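Local coordinates for sugar ABC transporter (Sugar-binding protein) (Bacillus halodurans, PDB 4YO7) that binds myo-inositol between its two lobes and probably serves as the solute-binding component of a sugar ABC transporter, at residues 159-164 against 231-236; 169-174 against 192-197; 235-240 against 274-279; 245-250 against 256-261. All coordinates share one frame; numbering follows the deposited sequence.

Contact 1: residues 159-164 against 231-236; sequences EEVAKL and AVVANN. With INS (1,2,3,4,5,6-hexahydroxy-cyclohexane), chain F.
One valine side chain, that of Val161, carries the whole helix side of this contact and brings both its methyls to the strand. CG1 lies 3.8 Å from CB of Ala231 and 4.2 Å from CG2 of Val233, so it bridges two residues that project from the same face of the strand. CG2 of Val161 approaches the same Val233 methyl, CG2, at a similar 4.2 Å. Val232, between them, points to the other face. With chi1 at 171°, CG1 of Val161 stands opposite the backbone N and reaches Ala231, while CG2, beside that N, still borders Val233. All three residues are buried, and the contact is purely apolar, with no hydrogen bond crossing it; the two segments together bury 90 Å². Around it Val161 also packs on Ala259 of the adjoining strand, and Ala231 and Val233 on Ile171 of the strand on the other flank. Beyond the packed part the chain runs on to the ligand: ND2 of Asn236 donates to O3 of the bound inositol over 2.9 Å, in a nearly straight bond (173°), and ND2 is also bonded to the carbonyl of Phe210. A helix laid over a parallel strand followed by a loop that presents a ligand-binding side chain is characteristic of the Rossmann-like lobes of type I periplasmic binding proteins.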
loop_
_atom_site.group_PDB
_atom_site.type_symbol
_atom_site.label_atom_id
_atom_site.label_comp_id
_atom_site.label_asym_id
_atom_site.label_seq_id
_atom_site.Cartn_x
_atom_site.Cartn_y
_atom_site.Cartn_z
ATOM N N GLU A 159 -15.455 -3.025 8.780
ATOM C CA GLU A 159 -16.134 -3.882 9.747
ATOM C C GLU A 159 -15.966 -3.342 11.171
ATOM O O GLU A 159 -16.912 -3.308 11.957
ATOM C CB GLU A 159 -15.593 -5.303 9.684
ATOM C CG GLU A 159 -16.139 -6.187 8.599
ATOM C CD GLU A 159 -15.350 -7.488 8.518
ATOM O OE1 GLU A 159 -14.669 -7.829 9.519
ATOM O OE2 GLU A 159 -15.399 -8.154 7.459
ATOM N N GLU A 160 -14.753 -2.925 11.505
ATOM C CA GLU A 160 -14.480 -2.487 12.867
ATOM C C GLU A 160 -15.122 -1.119 13.100
ATOM O O GLU A 160 -15.717 -0.873 14.158
ATOM C CB GLU A 160 -12.969 -2.454 13.127
ATOM C CG GLU A 160 -12.590 -2.051 14.540
ATOM C CD GLU A 160 -13.072 -3.010 15.614
ATOM O OE1 GLU A 160 -13.449 -4.169 15.314
ATOM O OE2 GLU A 160 -13.094 -2.583 16.789
ATOM N N VAL A 161 -15.050 -0.230 12.109
ATOM C CA VAL A 161 -15.683 1.082 12.256
ATOM C C VAL A 161 -17.187 0.912 12.461
ATOM O O VAL A 161 -17.791 1.581 13.302
ATOM C CB VAL A 161 -15.392 2.006 11.023
ATOM C CG1 VAL A 161 -16.223 3.266 11.077
ATOM C CG2 VAL A 161 -13.923 2.349 10.955
ATOM N N ALA A 162 -17.794 0.009 11.699
ATOM C CA ALA A 162 -19.224 -0.277 11.848
ATOM C C ALA A 162 -19.552 -0.753 13.271
ATOM O O ALA A 162 -20.546 -0.317 13.852
ATOM C CB ALA A 162 -19.661 -1.314 10.849
ATOM N N LYS A 163 -18.720 -1.630 13.822
ATOM C CA LYS A 163 -18.923 -2.081 15.202
ATOM C C LYS A 163 -18.865 -0.914 16.170
ATOM O O LYS A 163 -19.702 -0.806 17.072
ATOM C CB LYS A 163 -17.894 -3.142 15.587
ATOM C CG LYS A 163 -18.160 -4.465 14.921
ATOM C CD LYS A 163 -17.062 -5.480 15.181
ATOM C CE LYS A 163 -17.191 -6.690 14.251
ATOM N NZ LYS A 163 -16.008 -7.609 14.309
ATOM N N LEU A 164 -17.908 -0.019 15.973
ATOM C CA LEU A 164 -17.748 1.112 16.865
ATOM C C LEU A 164 -18.930 2.072 16.781
ATOM O O LEU A 164 -19.275 2.729 17.764
ATOM C CB LEU A 164 -16.453 1.838 16.548
ATOM C CG LEU A 164 -15.134 1.123 16.829
ATOM C CD1 LEU A 164 -13.979 1.851 16.175
ATOM C CD2 LEU A 164 -14.884 1.019 18.313
ATOM N N ALA A 231 -17.641 9.265 11.101
ATOM C CA ALA A 231 -16.378 8.545 10.895
ATOM C C ALA A 231 -15.715 8.996 9.619
ATOM O O ALA A 231 -16.383 9.221 8.604
ATOM C CB ALA A 231 -16.603 7.052 10.844
ATOM N N VAL A 232 -14.393 9.122 9.697
ATOM C CA VAL A 232 -13.554 9.415 8.552
ATOM C C VAL A 232 -12.748 8.156 8.309
ATOM O O VAL A 232 -12.014 7.714 9.185
ATOM C CB VAL A 232 -12.642 10.624 8.795
ATOM C CG1 VAL A 232 -11.648 10.796 7.627
ATOM C CG2 VAL A 232 -13.491 11.867 8.984
ATOM N N VAL A 233 -12.919 7.567 7.134
ATOM C CA VAL A 233 -12.345 6.273 6.824
ATOM C C VAL A 233 -11.441 6.458 5.611
ATOM O O VAL A 233 -11.910 6.768 4.515
ATOM C CB VAL A 233 -13.454 5.222 6.573
ATOM C CG1 VAL A 233 -12.851 3.882 6.315
ATOM C CG2 VAL A 233 -14.370 5.145 7.785
ATOM N N ALA A 234 -10.143 6.296 5.831
ATOM C CA ALA A 234 -9.141 6.643 4.822
ATOM C C ALA A 234 -8.464 5.419 4.259
ATOM O O ALA A 234 -8.153 4.481 4.987
ATOM C CB ALA A 234 -8.105 7.574 5.420
ATOM N N ASN A 235 -8.210 5.438 2.956
ATOM C CA ASN A 235 -7.506 4.351 2.298
ATOM C C ASN A 235 -6.065 4.124 2.827
ATOM O O ASN A 235 -5.472 3.069 2.531
ATOM C CB ASN A 235 -7.394 4.595 0.784
ATOM C CG ASN A 235 -8.686 4.394 -0.025
ATOM O OD1 ASN A 235 -8.670 4.659 -1.249
ATOM N ND2 ASN A 235 -9.778 3.940 0.589
ATOM N N ASN A 236 -5.439 5.118 3.477
ATOM C CA ASN A 236 -4.189 4.837 4.176
ATOM C C ASN A 236 -3.993 5.696 5.404
ATOM O O ASN A 236 -4.742 6.639 5.666
ATOM C CB ASN A 236 -2.964 4.963 3.233
ATOM C CG ASN A 236 -2.483 6.397 2.997
ATOM O OD1 ASN A 236 -3.200 7.378 3.193
ATOM N ND2 ASN A 236 -1.233 6.505 2.522
HETATM C C1 INS F . 1.124 3.184 -1.427
HETATM C C2 INS F . 1.214 3.830 -0.049
HETATM C C3 INS F . 0.042 3.341 0.802
HETATM C C4 INS F . 0.059 1.815 0.949
HETATM C C5 INS F . 0.016 1.172 -0.453
HETATM C C6 INS F . 1.182 1.672 -1.294
HETATM O O1 INS F . 2.237 3.606 -2.263
HETATM O O2 INS F . 2.444 3.419 0.544
HETATM O O3 INS F . 0.174 3.991 2.101
HETATM O O4 INS F . -1.112 1.383 1.658
HETATM O O5 INS F . 0.152 -0.252 -0.298
HETATM O O6 INS F . 1.050 1.082 -2.646
#

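Contact 2: residues 169-174 against 192-197; sequences GNIAIM and QIIEEH. With NA (sodium ion), chain G.
Ile194 faces strand 169-174 from helix 181-195, and its side chain forks at CB toward two different surroundings. CG2 lies 3.8 Å from the sodium ion, beside the coordinating carbonyl, without binding it. The other branch runs through CG1, beside the backbone N (chi1 -73°), and stays extended to CD1, which alone makes the contact. CD1 lies 4.1 Å from CD1 of Ile173, the two side chains meeting tip to tip. It lies equally far, 4.1 Å, from CG2 of Ile171, but that side chain slides past in the opposite direction. The backbone of Ile194 serves the metal: its O binds the sodium ion at 2.5 Å and O of His197 binds it at 2.4 Å. Three waters and the carbonyl of Leu200 complete the site, which thereby ties the last turn of this segment to the start of the next strand. Strand 169-175, helix 181-195 and strand 200-207 make up one beta-alpha-beta unit. Ile173 and Ile194 both lean on Val202 of its second strand, and the neighbouring Ile193 packs against Leu155 and Met158 of helix 150-164.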
loop_
_atom_site.group_PDB
_atom_site.type_symbol
_atom_site.label_atom_id
_atom_site.label_comp_id
_atom_site.label_asym_id
_atom_site.label_seq_id
_atom_site.Cartn_x
_atom_site.Cartn_y
_atom_site.Cartn_z
ATOM N N GLY A 169 -24.235 5.675 11.300
ATOM C CA GLY A 169 -23.378 6.836 11.148
ATOM C C GLY A 169 -23.176 7.304 9.727
ATOM O O GLY A 169 -23.323 6.545 8.767
ATOM N N ASN A 170 -22.824 8.582 9.623
ATOM C CA ASN A 170 -22.428 9.207 8.373
ATOM C C ASN A 170 -20.936 9.020 8.150
ATOM O O ASN A 170 -20.141 9.388 9.001
ATOM C CB ASN A 170 -22.762 10.692 8.399
ATOM C CG ASN A 170 -24.253 10.964 8.330
ATOM O OD1 ASN A 170 -25.056 10.067 8.076
ATOM N ND2 ASN A 170 -24.621 12.219 8.514
ATOM N N ILE A 171 -20.577 8.427 7.021
ATOM C CA ILE A 171 -19.196 8.059 6.749
ATOM C C ILE A 171 -18.618 8.990 5.692
ATOM O O ILE A 171 -19.263 9.240 4.677
ATOM C CB ILE A 171 -19.106 6.604 6.269
ATOM C CG1 ILE A 171 -19.890 5.671 7.205
ATOM C CG2 ILE A 171 -17.653 6.183 6.156
ATOM C CD1 ILE A 171 -19.415 5.705 8.638
ATOM N N ALA A 172 -17.407 9.501 5.932
ATOM C CA ALA A 172 -16.630 10.233 4.934
ATOM C C ALA A 172 -15.440 9.359 4.548
ATOM O O ALA A 172 -14.656 8.968 5.413
ATOM C CB ALA A 172 -16.162 11.573 5.499
ATOM N N ILE A 173 -15.346 9.012 3.266
ATOM C CA ILE A 173 -14.281 8.151 2.765
ATOM C C ILE A 173 -13.221 8.972 2.053
ATOM O O ILE A 173 -13.544 9.727 1.129
ATOM C CB ILE A 173 -14.824 7.077 1.785
ATOM C CG1 ILE A 173 -15.727 6.091 2.533
ATOM C CG2 ILE A 173 -13.676 6.309 1.119
ATOM C CD1 ILE A 173 -16.402 5.070 1.638
HETATM N N MSE A 174 -11.967 8.829 2.485
HETATM C CA MSE A 174 -10.822 9.422 1.783
HETATM C C MSE A 174 -10.194 8.394 0.860
HETATM O O MSE A 174 -9.524 7.459 1.295
HETATM C CB MSE A 174 -9.767 9.964 2.755
HETATM C CG MSE A 174 -10.301 11.059 3.611
HETATM SE SE MSE A 174 -8.821 11.875 4.617
HETATM C CE MSE A 174 -9.725 13.533 5.079
ATOM N N GLN A 192 -18.778 -2.201 0.644
ATOM C CA GLN A 192 -19.477 -3.478 0.793
ATOM C C GLN A 192 -19.987 -3.630 2.219
ATOM O O GLN A 192 -21.087 -4.172 2.426
ATOM C CB GLN A 192 -18.574 -4.641 0.403
ATOM C CG GLN A 192 -18.482 -4.808 -1.127
ATOM C CD GLN A 192 -17.639 -5.995 -1.560
ATOM O OE1 GLN A 192 -17.274 -6.843 -0.747
ATOM N NE2 GLN A 192 -17.345 -6.070 -2.860
ATOM N N ILE A 193 -19.225 -3.132 3.195
ATOM C CA ILE A 193 -19.664 -3.191 4.589
ATOM C C ILE A 193 -20.768 -2.165 4.797
ATOM O O ILE A 193 -21.767 -2.414 5.486
ATOM C CB ILE A 193 -18.514 -2.920 5.598
ATOM C CG1 ILE A 193 -17.395 -3.967 5.487
ATOM C CG2 ILE A 193 -19.063 -2.834 7.038
ATOM C CD1 ILE A 193 -17.828 -5.422 5.665
ATOM N N ILE A 194 -20.599 -0.990 4.215
ATOM C CA ILE A 194 -21.558 0.077 4.418
ATOM C C ILE A 194 -22.916 -0.346 3.854
ATOM O O ILE A 194 -23.953 -0.029 4.429
ATOM C CB ILE A 194 -21.049 1.397 3.782
ATOM C CG1 ILE A 194 -19.912 1.962 4.638
ATOM C CG2 ILE A 194 -22.192 2.415 3.653
ATOM C CD1 ILE A 194 -19.039 3.037 3.958
ATOM N N GLU A 195 -22.901 -1.087 2.746
ATOM C CA GLU A 195 -24.136 -1.517 2.080
ATOM C C GLU A 195 -24.860 -2.624 2.863
ATOM O O GLU A 195 -26.049 -2.870 2.643
ATOM C CB GLU A 195 -23.833 -1.973 0.654
ATOM C CG GLU A 195 -23.571 -0.764 -0.263
ATOM C CD GLU A 195 -22.874 -1.110 -1.570
ATOM O OE1 GLU A 195 -22.771 -2.311 -1.907
ATOM O OE2 GLU A 195 -22.419 -0.169 -2.262
ATOM N N GLU A 196 -24.141 -3.260 3.784
ATOM C CA GLU A 196 -24.710 -4.263 4.682
ATOM C C GLU A 196 -25.538 -3.669 5.822
ATOM O O GLU A 196 -26.213 -4.426 6.536
ATOM C CB GLU A 196 -23.596 -5.126 5.288
ATOM C CG GLU A 196 -23.000 -6.155 4.339
ATOM C CD GLU A 196 -24.022 -7.179 3.874
ATOM O OE1 GLU A 196 -24.565 -7.910 4.729
ATOM O OE2 GLU A 196 -24.291 -7.241 2.655
ATOM N N HIS A 197 -25.521 -2.338 5.983
ATOM C CA HIS A 197 -26.161 -1.696 7.137
ATOM C C HIS A 197 -26.936 -0.429 6.795
ATOM O O HIS A 197 -26.364 0.566 6.393
ATOM C CB HIS A 197 -25.104 -1.377 8.193
ATOM C CG HIS A 197 -24.330 -2.577 8.644
ATOM N ND1 HIS A 197 -24.860 -3.513 9.509
ATOM C CD2 HIS A 197 -23.082 -3.008 8.338
ATOM C CE1 HIS A 197 -23.968 -4.468 9.719
ATOM N NE2 HIS A 197 -22.880 -4.189 9.022
HETATM NA NA NA G . -25.881 1.462 4.192
HETATM O O HOH W 1 -27.414 -0.226 3.460
HETATM O O HOH W 2 -27.952 2.811 3.890
HETATM O O HOH W 3 -25.361 2.283 2.046
#

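Contact 3: residues 235-240 against 274-279; sequences NNDEMA and GKLDVT. With INS (1,2,3,4,5,6-hexahydroxy-cyclohexane), chain F.
The carboxylate of Asp237 has the methyl CD2 of Leu276 over one face, 4.3 Å from OD1, and the backbone at Gly260 and Ile261 on the opposite side. It sits where the start of helix 237-249, N-capped by Asn236, meets the loop before strand 279-281. Thr279 reaches it from the syn side: OG1 donates to the lone pair of Asp237 OD1 that faces the other carboxylate oxygen, over 2.7 Å, and the two side chains cross at about a right angle. OD2 takes a backbone N-H from Thr264, so both oxygens of the buried group are held and its rotation is largely fixed. The second flat group is the amide of Asn236. Its OD1 accepts from N of Met239 at 3.1 Å, the donor lying 39° above the carbonyl plane, while its other end looks toward the inositol pocket. One residue thus starts the helix and presents an amide to the ligand. The helix N-terminus probably stabilises the negative charge of Asp237. Further along, the contact turns apolar, CB of Ala240 packing 4.1 Å from CD1 of Leu276. The loop opposite begins at Gly274, whose positive phi belongs to the Schellman motif that ends helix 265-272. Lys275 and Glu248 make a salt bridge beside it. In Thr279, OG1 stands opposite the backbone N (chi1 -176°), which carries it to Asp237; the same oxygen is hydrogen-bonded to N of Ala263.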
loop_
_atom_site.group_PDB
_atom_site.type_symbol
_atom_site.label_atom_id
_atom_site.label_comp_id
_atom_site.label_asym_id
_atom_site.label_seq_id
_atom_site.Cartn_x
_atom_site.Cartn_y
_atom_site.Cartn_z
ATOM N N ASN A 235 -8.210 5.438 2.956
ATOM C CA ASN A 235 -7.506 4.351 2.298
ATOM C C ASN A 235 -6.065 4.124 2.827
ATOM O O ASN A 235 -5.472 3.069 2.531
ATOM C CB ASN A 235 -7.394 4.595 0.784
ATOM C CG ASN A 235 -8.686 4.394 -0.025
ATOM O OD1 ASN A 235 -8.670 4.659 -1.249
ATOM N ND2 ASN A 235 -9.778 3.940 0.589
ATOM N N ASN A 236 -5.439 5.118 3.477
ATOM C CA ASN A 236 -4.189 4.837 4.176
ATOM C C ASN A 236 -3.993 5.696 5.404
ATOM O O ASN A 236 -4.742 6.639 5.666
ATOM C CB ASN A 236 -2.964 4.963 3.233
ATOM C CG ASN A 236 -2.483 6.397 2.997
ATOM O OD1 ASN A 236 -3.200 7.378 3.193
ATOM N ND2 ASN A 236 -1.233 6.505 2.522
ATOM N N ASP A 237 -2.979 5.337 6.166
ATOM C CA ASP A 237 -2.716 6.006 7.430
ATOM C C ASP A 237 -2.292 7.455 7.265
ATOM O O ASP A 237 -2.676 8.298 8.085
ATOM C CB ASP A 237 -1.622 5.260 8.225
ATOM C CG ASP A 237 -2.116 3.977 8.867
ATOM O OD1 ASP A 237 -3.338 3.854 9.139
ATOM O OD2 ASP A 237 -1.270 3.088 9.145
ATOM N N GLU A 238 -1.517 7.765 6.228
ATOM C CA GLU A 238 -1.072 9.146 6.060
ATOM C C GLU A 238 -2.264 10.095 5.950
ATOM O O GLU A 238 -2.283 11.145 6.587
ATOM C CB GLU A 238 -0.165 9.295 4.841
ATOM C CG GLU A 238 1.243 8.814 5.089
ATOM C CD GLU A 238 1.946 9.609 6.215
ATOM O OE1 GLU A 238 2.208 10.807 6.015
ATOM O OE2 GLU A 238 2.223 9.042 7.300
HETATM N N MSE A 239 -3.271 9.731 5.159
HETATM C CA MSE A 239 -4.438 10.612 5.038
HETATM C C MSE A 239 -5.194 10.735 6.353
HETATM O O MSE A 239 -5.628 11.840 6.721
HETATM C CB MSE A 239 -5.369 10.137 3.924
HETATM C CG MSE A 239 -4.732 10.345 2.566
HETATM SE SE MSE A 239 -5.902 9.802 1.112
HETATM C CE MSE A 239 -6.222 7.944 1.570
ATOM N N ALA A 240 -5.324 9.619 7.070
ATOM C CA ALA A 240 -6.003 9.614 8.365
ATOM C C ALA A 240 -5.289 10.527 9.340
ATOM O O ALA A 240 -5.929 11.259 10.082
ATOM C CB ALA A 240 -6.095 8.201 8.918
ATOM N N GLY A 274 -4.489 7.898 21.468
ATOM C CA GLY A 274 -5.947 7.943 21.456
ATOM C C GLY A 274 -6.579 8.767 20.347
ATOM O O GLY A 274 -7.749 9.121 20.430
ATOM N N LYS A 275 -5.811 9.054 19.302
ATOM C CA LYS A 275 -6.295 9.860 18.182
ATOM C C LYS A 275 -6.811 9.048 17.006
ATOM O O LYS A 275 -7.687 9.513 16.284
ATOM C CB LYS A 275 -5.184 10.783 17.681
ATOM C CG LYS A 275 -4.601 11.682 18.792
ATOM C CD LYS A 275 -3.438 12.507 18.264
ATOM C CE LYS A 275 -2.761 13.325 19.379
ATOM N NZ LYS A 275 -1.940 14.436 18.818
ATOM N N LEU A 276 -6.252 7.857 16.815
ATOM C CA LEU A 276 -6.584 6.982 15.688
ATOM C C LEU A 276 -7.269 5.758 16.241
ATOM O O LEU A 276 -6.702 5.077 17.092
ATOM C CB LEU A 276 -5.321 6.588 14.901
ATOM C CG LEU A 276 -5.531 5.711 13.658
ATOM C CD1 LEU A 276 -6.294 6.445 12.581
ATOM C CD2 LEU A 276 -4.202 5.210 13.105
ATOM N N ASP A 277 -8.486 5.492 15.773
ATOM C CA ASP A 277 -9.313 4.412 16.329
ATOM C C ASP A 277 -9.039 3.043 15.725
ATOM O O ASP A 277 -9.127 2.035 16.427
ATOM C CB ASP A 277 -10.796 4.742 16.150
ATOM C CG ASP A 277 -11.184 6.031 16.852
ATOM O OD1 ASP A 277 -11.398 5.989 18.077
ATOM O OD2 ASP A 277 -11.230 7.082 16.187
ATOM N N VAL A 278 -8.722 3.020 14.432
ATOM C CA VAL A 278 -8.612 1.787 13.668
ATOM C C VAL A 278 -7.495 1.924 12.667
ATOM O O VAL A 278 -7.372 2.964 12.025
ATOM C CB VAL A 278 -9.928 1.476 12.915
ATOM C CG1 VAL A 278 -9.789 0.205 12.059
ATOM C CG2 VAL A 278 -11.104 1.360 13.866
ATOM N N THR A 279 -6.660 0.900 12.529
ATOM C CA THR A 279 -5.878 0.782 11.323
ATOM C C THR A 279 -5.749 -0.687 10.996
ATOM O O THR A 279 -6.366 -1.538 11.640
ATOM C CB THR A 279 -4.493 1.509 11.432
ATOM O OG1 THR A 279 -3.805 1.437 10.175
ATOM C CG2 THR A 279 -3.599 0.936 12.500
HETATM C C1 INS F . 1.124 3.184 -1.427
HETATM C C2 INS F . 1.214 3.830 -0.049
HETATM C C3 INS F . 0.042 3.341 0.802
HETATM C C4 INS F . 0.059 1.815 0.949
HETATM C C5 INS F . 0.016 1.172 -0.453
HETATM C C6 INS F . 1.182 1.672 -1.294
HETATM O O1 INS F . 2.237 3.606 -2.263
HETATM O O2 INS F . 2.444 3.419 0.544
HETATM O O3 INS F . 0.174 3.991 2.101
HETATM O O4 INS F . -1.112 1.383 1.658
HETATM O O5 INS F . 0.152 -0.252 -0.298
HETATM O O6 INS F . 1.050 1.082 -2.646
#

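Contact 4: residues 245-250 against 256-261; sequences LALEAV and VIVAGI. With MG (magnesium ion), chain C.
The contact closes the second half of a beta-alpha-beta crossover, in which strand 231-234 leads into helix 237-249 and the chain then returns as the parallel strand 257-259. Leu247 makes the whole of it from the helix side, spreading its two methyls over two valines of the strand segment. CD1 presses on CG2 of Val258 at 3.7 Å, the side chains sliding past each other in opposite directions. CD2 meets CG2 of Val256 at 4.1 Å, and there the side chains cross at about a right angle. In both valines CG2 is the branch beside the backbone N; CG1 of Val256, opposite that N (chi1 180°), borders CD1 of Leu247 at 4.3 Å. The three residues are buried and exchange no hydrogen bond. Val256 has a second role through its backbone: its O binds the magnesium ion at 2.3 Å, with three waters at 2.1 Å each and the carbonyl of Leu253 as further ligands. The turn between helix and strand is therefore clasped by the metal just outside the apolar contact. Strand 257-259 forms the margin of the four-stranded sheet, bonded along its backbone to Val232 and Ala234 of strand 231-234. Ile257 points the other way, to Leu164 of helix 150-164, whereas Ala246 of the crossover helix packs on Met216 and Met219 of helix 212-224.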
loop_
_atom_site.group_PDB
_atom_site.type_symbol
_atom_site.label_atom_id
_atom_site.label_comp_id
_atom_site.label_asym_id
_atom_site.label_seq_id
_atom_site.Cartn_x
_atom_site.Cartn_y
_atom_site.Cartn_z
ATOM N N LEU A 245 -5.076 15.884 12.277
ATOM C CA LEU A 245 -4.548 17.228 12.492
ATOM C C LEU A 245 -5.632 18.279 12.311
ATOM O O LEU A 245 -5.702 19.261 13.066
ATOM C CB LEU A 245 -3.392 17.514 11.543
ATOM C CG LEU A 245 -2.097 16.739 11.774
ATOM C CD1 LEU A 245 -1.137 16.932 10.622
ATOM C CD2 LEU A 245 -1.462 17.179 13.072
ATOM N N ALA A 246 -6.479 18.095 11.305
ATOM C CA ALA A 246 -7.532 19.063 11.062
ATOM C C ALA A 246 -8.607 18.996 12.143
ATOM O O ALA A 246 -9.106 20.030 12.593
ATOM C CB ALA A 246 -8.141 18.848 9.694
ATOM N N LEU A 247 -8.982 17.786 12.535
ATOM C CA LEU A 247 -10.002 17.603 13.560
ATOM C C LEU A 247 -9.484 18.167 14.882
ATOM O O LEU A 247 -10.208 18.867 15.587
ATOM C CB LEU A 247 -10.374 16.127 13.703
ATOM C CG LEU A 247 -11.188 15.517 12.548
ATOM C CD1 LEU A 247 -11.034 13.999 12.517
ATOM C CD2 LEU A 247 -12.649 15.974 12.689
ATOM N N GLU A 248 -8.222 17.897 15.198
ATOM C CA GLU A 248 -7.626 18.406 16.446
ATOM C C GLU A 248 -7.702 19.905 16.517
ATOM O O GLU A 248 -7.945 20.477 17.585
ATOM C CB GLU A 248 -6.157 18.011 16.570
ATOM C CG GLU A 248 -5.923 16.723 17.286
ATOM C CD GLU A 248 -4.444 16.400 17.403
ATOM O OE1 GLU A 248 -3.663 16.863 16.541
ATOM O OE2 GLU A 248 -4.068 15.694 18.356
ATOM N N ALA A 249 -7.477 20.541 15.373
ATOM C CA ALA A 249 -7.390 21.991 15.301
ATOM C C ALA A 249 -8.687 22.703 15.667
ATOM O O ALA A 249 -8.647 23.854 16.110
ATOM C CB ALA A 249 -6.956 22.413 13.915
ATOM N N VAL A 250 -9.825 22.037 15.482
ATOM C CA VAL A 250 -11.126 22.620 15.813
ATOM C C VAL A 250 -11.799 21.901 16.984
ATOM O O VAL A 250 -12.990 22.075 17.220
ATOM C CB VAL A 250 -12.094 22.605 14.599
ATOM C CG1 VAL A 250 -11.565 23.488 13.487
ATOM C CG2 VAL A 250 -12.356 21.176 14.085
ATOM N N VAL A 256 -15.484 12.156 16.335
ATOM C CA VAL A 256 -15.377 11.481 15.051
ATOM C C VAL A 256 -14.463 10.268 15.192
ATOM O O VAL A 256 -13.409 10.368 15.798
ATOM C CB VAL A 256 -14.828 12.454 13.957
ATOM C CG1 VAL A 256 -14.702 11.794 12.648
ATOM C CG2 VAL A 256 -15.766 13.624 13.796
ATOM N N ILE A 257 -14.889 9.123 14.657
ATOM C CA ILE A 257 -14.037 7.944 14.576
ATOM C C ILE A 257 -13.112 8.131 13.359
ATOM O O ILE A 257 -13.575 8.537 12.301
ATOM C CB ILE A 257 -14.895 6.653 14.451
ATOM C CG1 ILE A 257 -15.670 6.420 15.754
ATOM C CG2 ILE A 257 -14.033 5.427 14.109
ATOM C CD1 ILE A 257 -16.603 5.238 15.710
ATOM N N VAL A 258 -11.813 7.873 13.523
ATOM C CA VAL A 258 -10.853 7.959 12.414
ATOM C C VAL A 258 -10.214 6.598 12.184
ATOM O O VAL A 258 -9.783 5.927 13.122
ATOM C CB VAL A 258 -9.751 9.011 12.689
ATOM C CG1 VAL A 258 -8.830 9.181 11.480
ATOM C CG2 VAL A 258 -10.392 10.347 13.057
ATOM N N ALA A 259 -10.147 6.220 10.919
ATOM C CA ALA A 259 -9.565 4.944 10.510
ATOM C C ALA A 259 -8.588 5.118 9.354
ATOM O O ALA A 259 -8.830 5.900 8.426
ATOM C CB ALA A 259 -10.674 3.974 10.140
ATOM N N GLY A 260 -7.501 4.334 9.402
ATOM C CA GLY A 260 -6.525 4.257 8.324
ATOM C C GLY A 260 -6.184 2.820 7.968
ATOM O O GLY A 260 -6.808 1.883 8.483
ATOM N N ILE A 261 -5.211 2.665 7.069
ATOM C CA ILE A 261 -4.657 1.366 6.671
ATOM C C ILE A 261 -3.161 1.540 6.508
ATOM O O ILE A 261 -2.734 2.547 5.951
ATOM C CB ILE A 261 -5.296 0.831 5.334
ATOM C CG1 ILE A 261 -6.772 0.462 5.585
ATOM C CG2 ILE A 261 -4.522 -0.374 4.760
ATOM C CD1 ILE A 261 -7.594 0.209 4.342
HETATM MG MG MG C . -11.985 10.385 17.593
HETATM O O HOH W 4 -10.296 9.377 16.889
HETATM O O HOH W 5 -12.886 8.795 18.635
HETATM O O HOH W 6 -10.912 10.302 19.382
#

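Overall arrangement
All four contacts lie in one lobe, built round the parallel sheet 200-207, 169-175, 231-234, 257-259. Contact 1 is central: its centre is about 8 Å from that of contact 2, 9 Å from contact 3 and 12 Å from contact 4. Contacts 2 and 4, about 17 Å apart, reach the same sheet through helices 181-195 and 237-249, each within a beta-alpha-beta unit. Along the chain contact 2 falls between the segments of contact 1, and contact 4 between those of contact 3, with Asn235 and Asn236 shared by contacts 1 and 3. Helices and a loop pack round one sheet; only Asn236 binds inositol, while turns in contacts 2 and 4 bind sodium and magnesium.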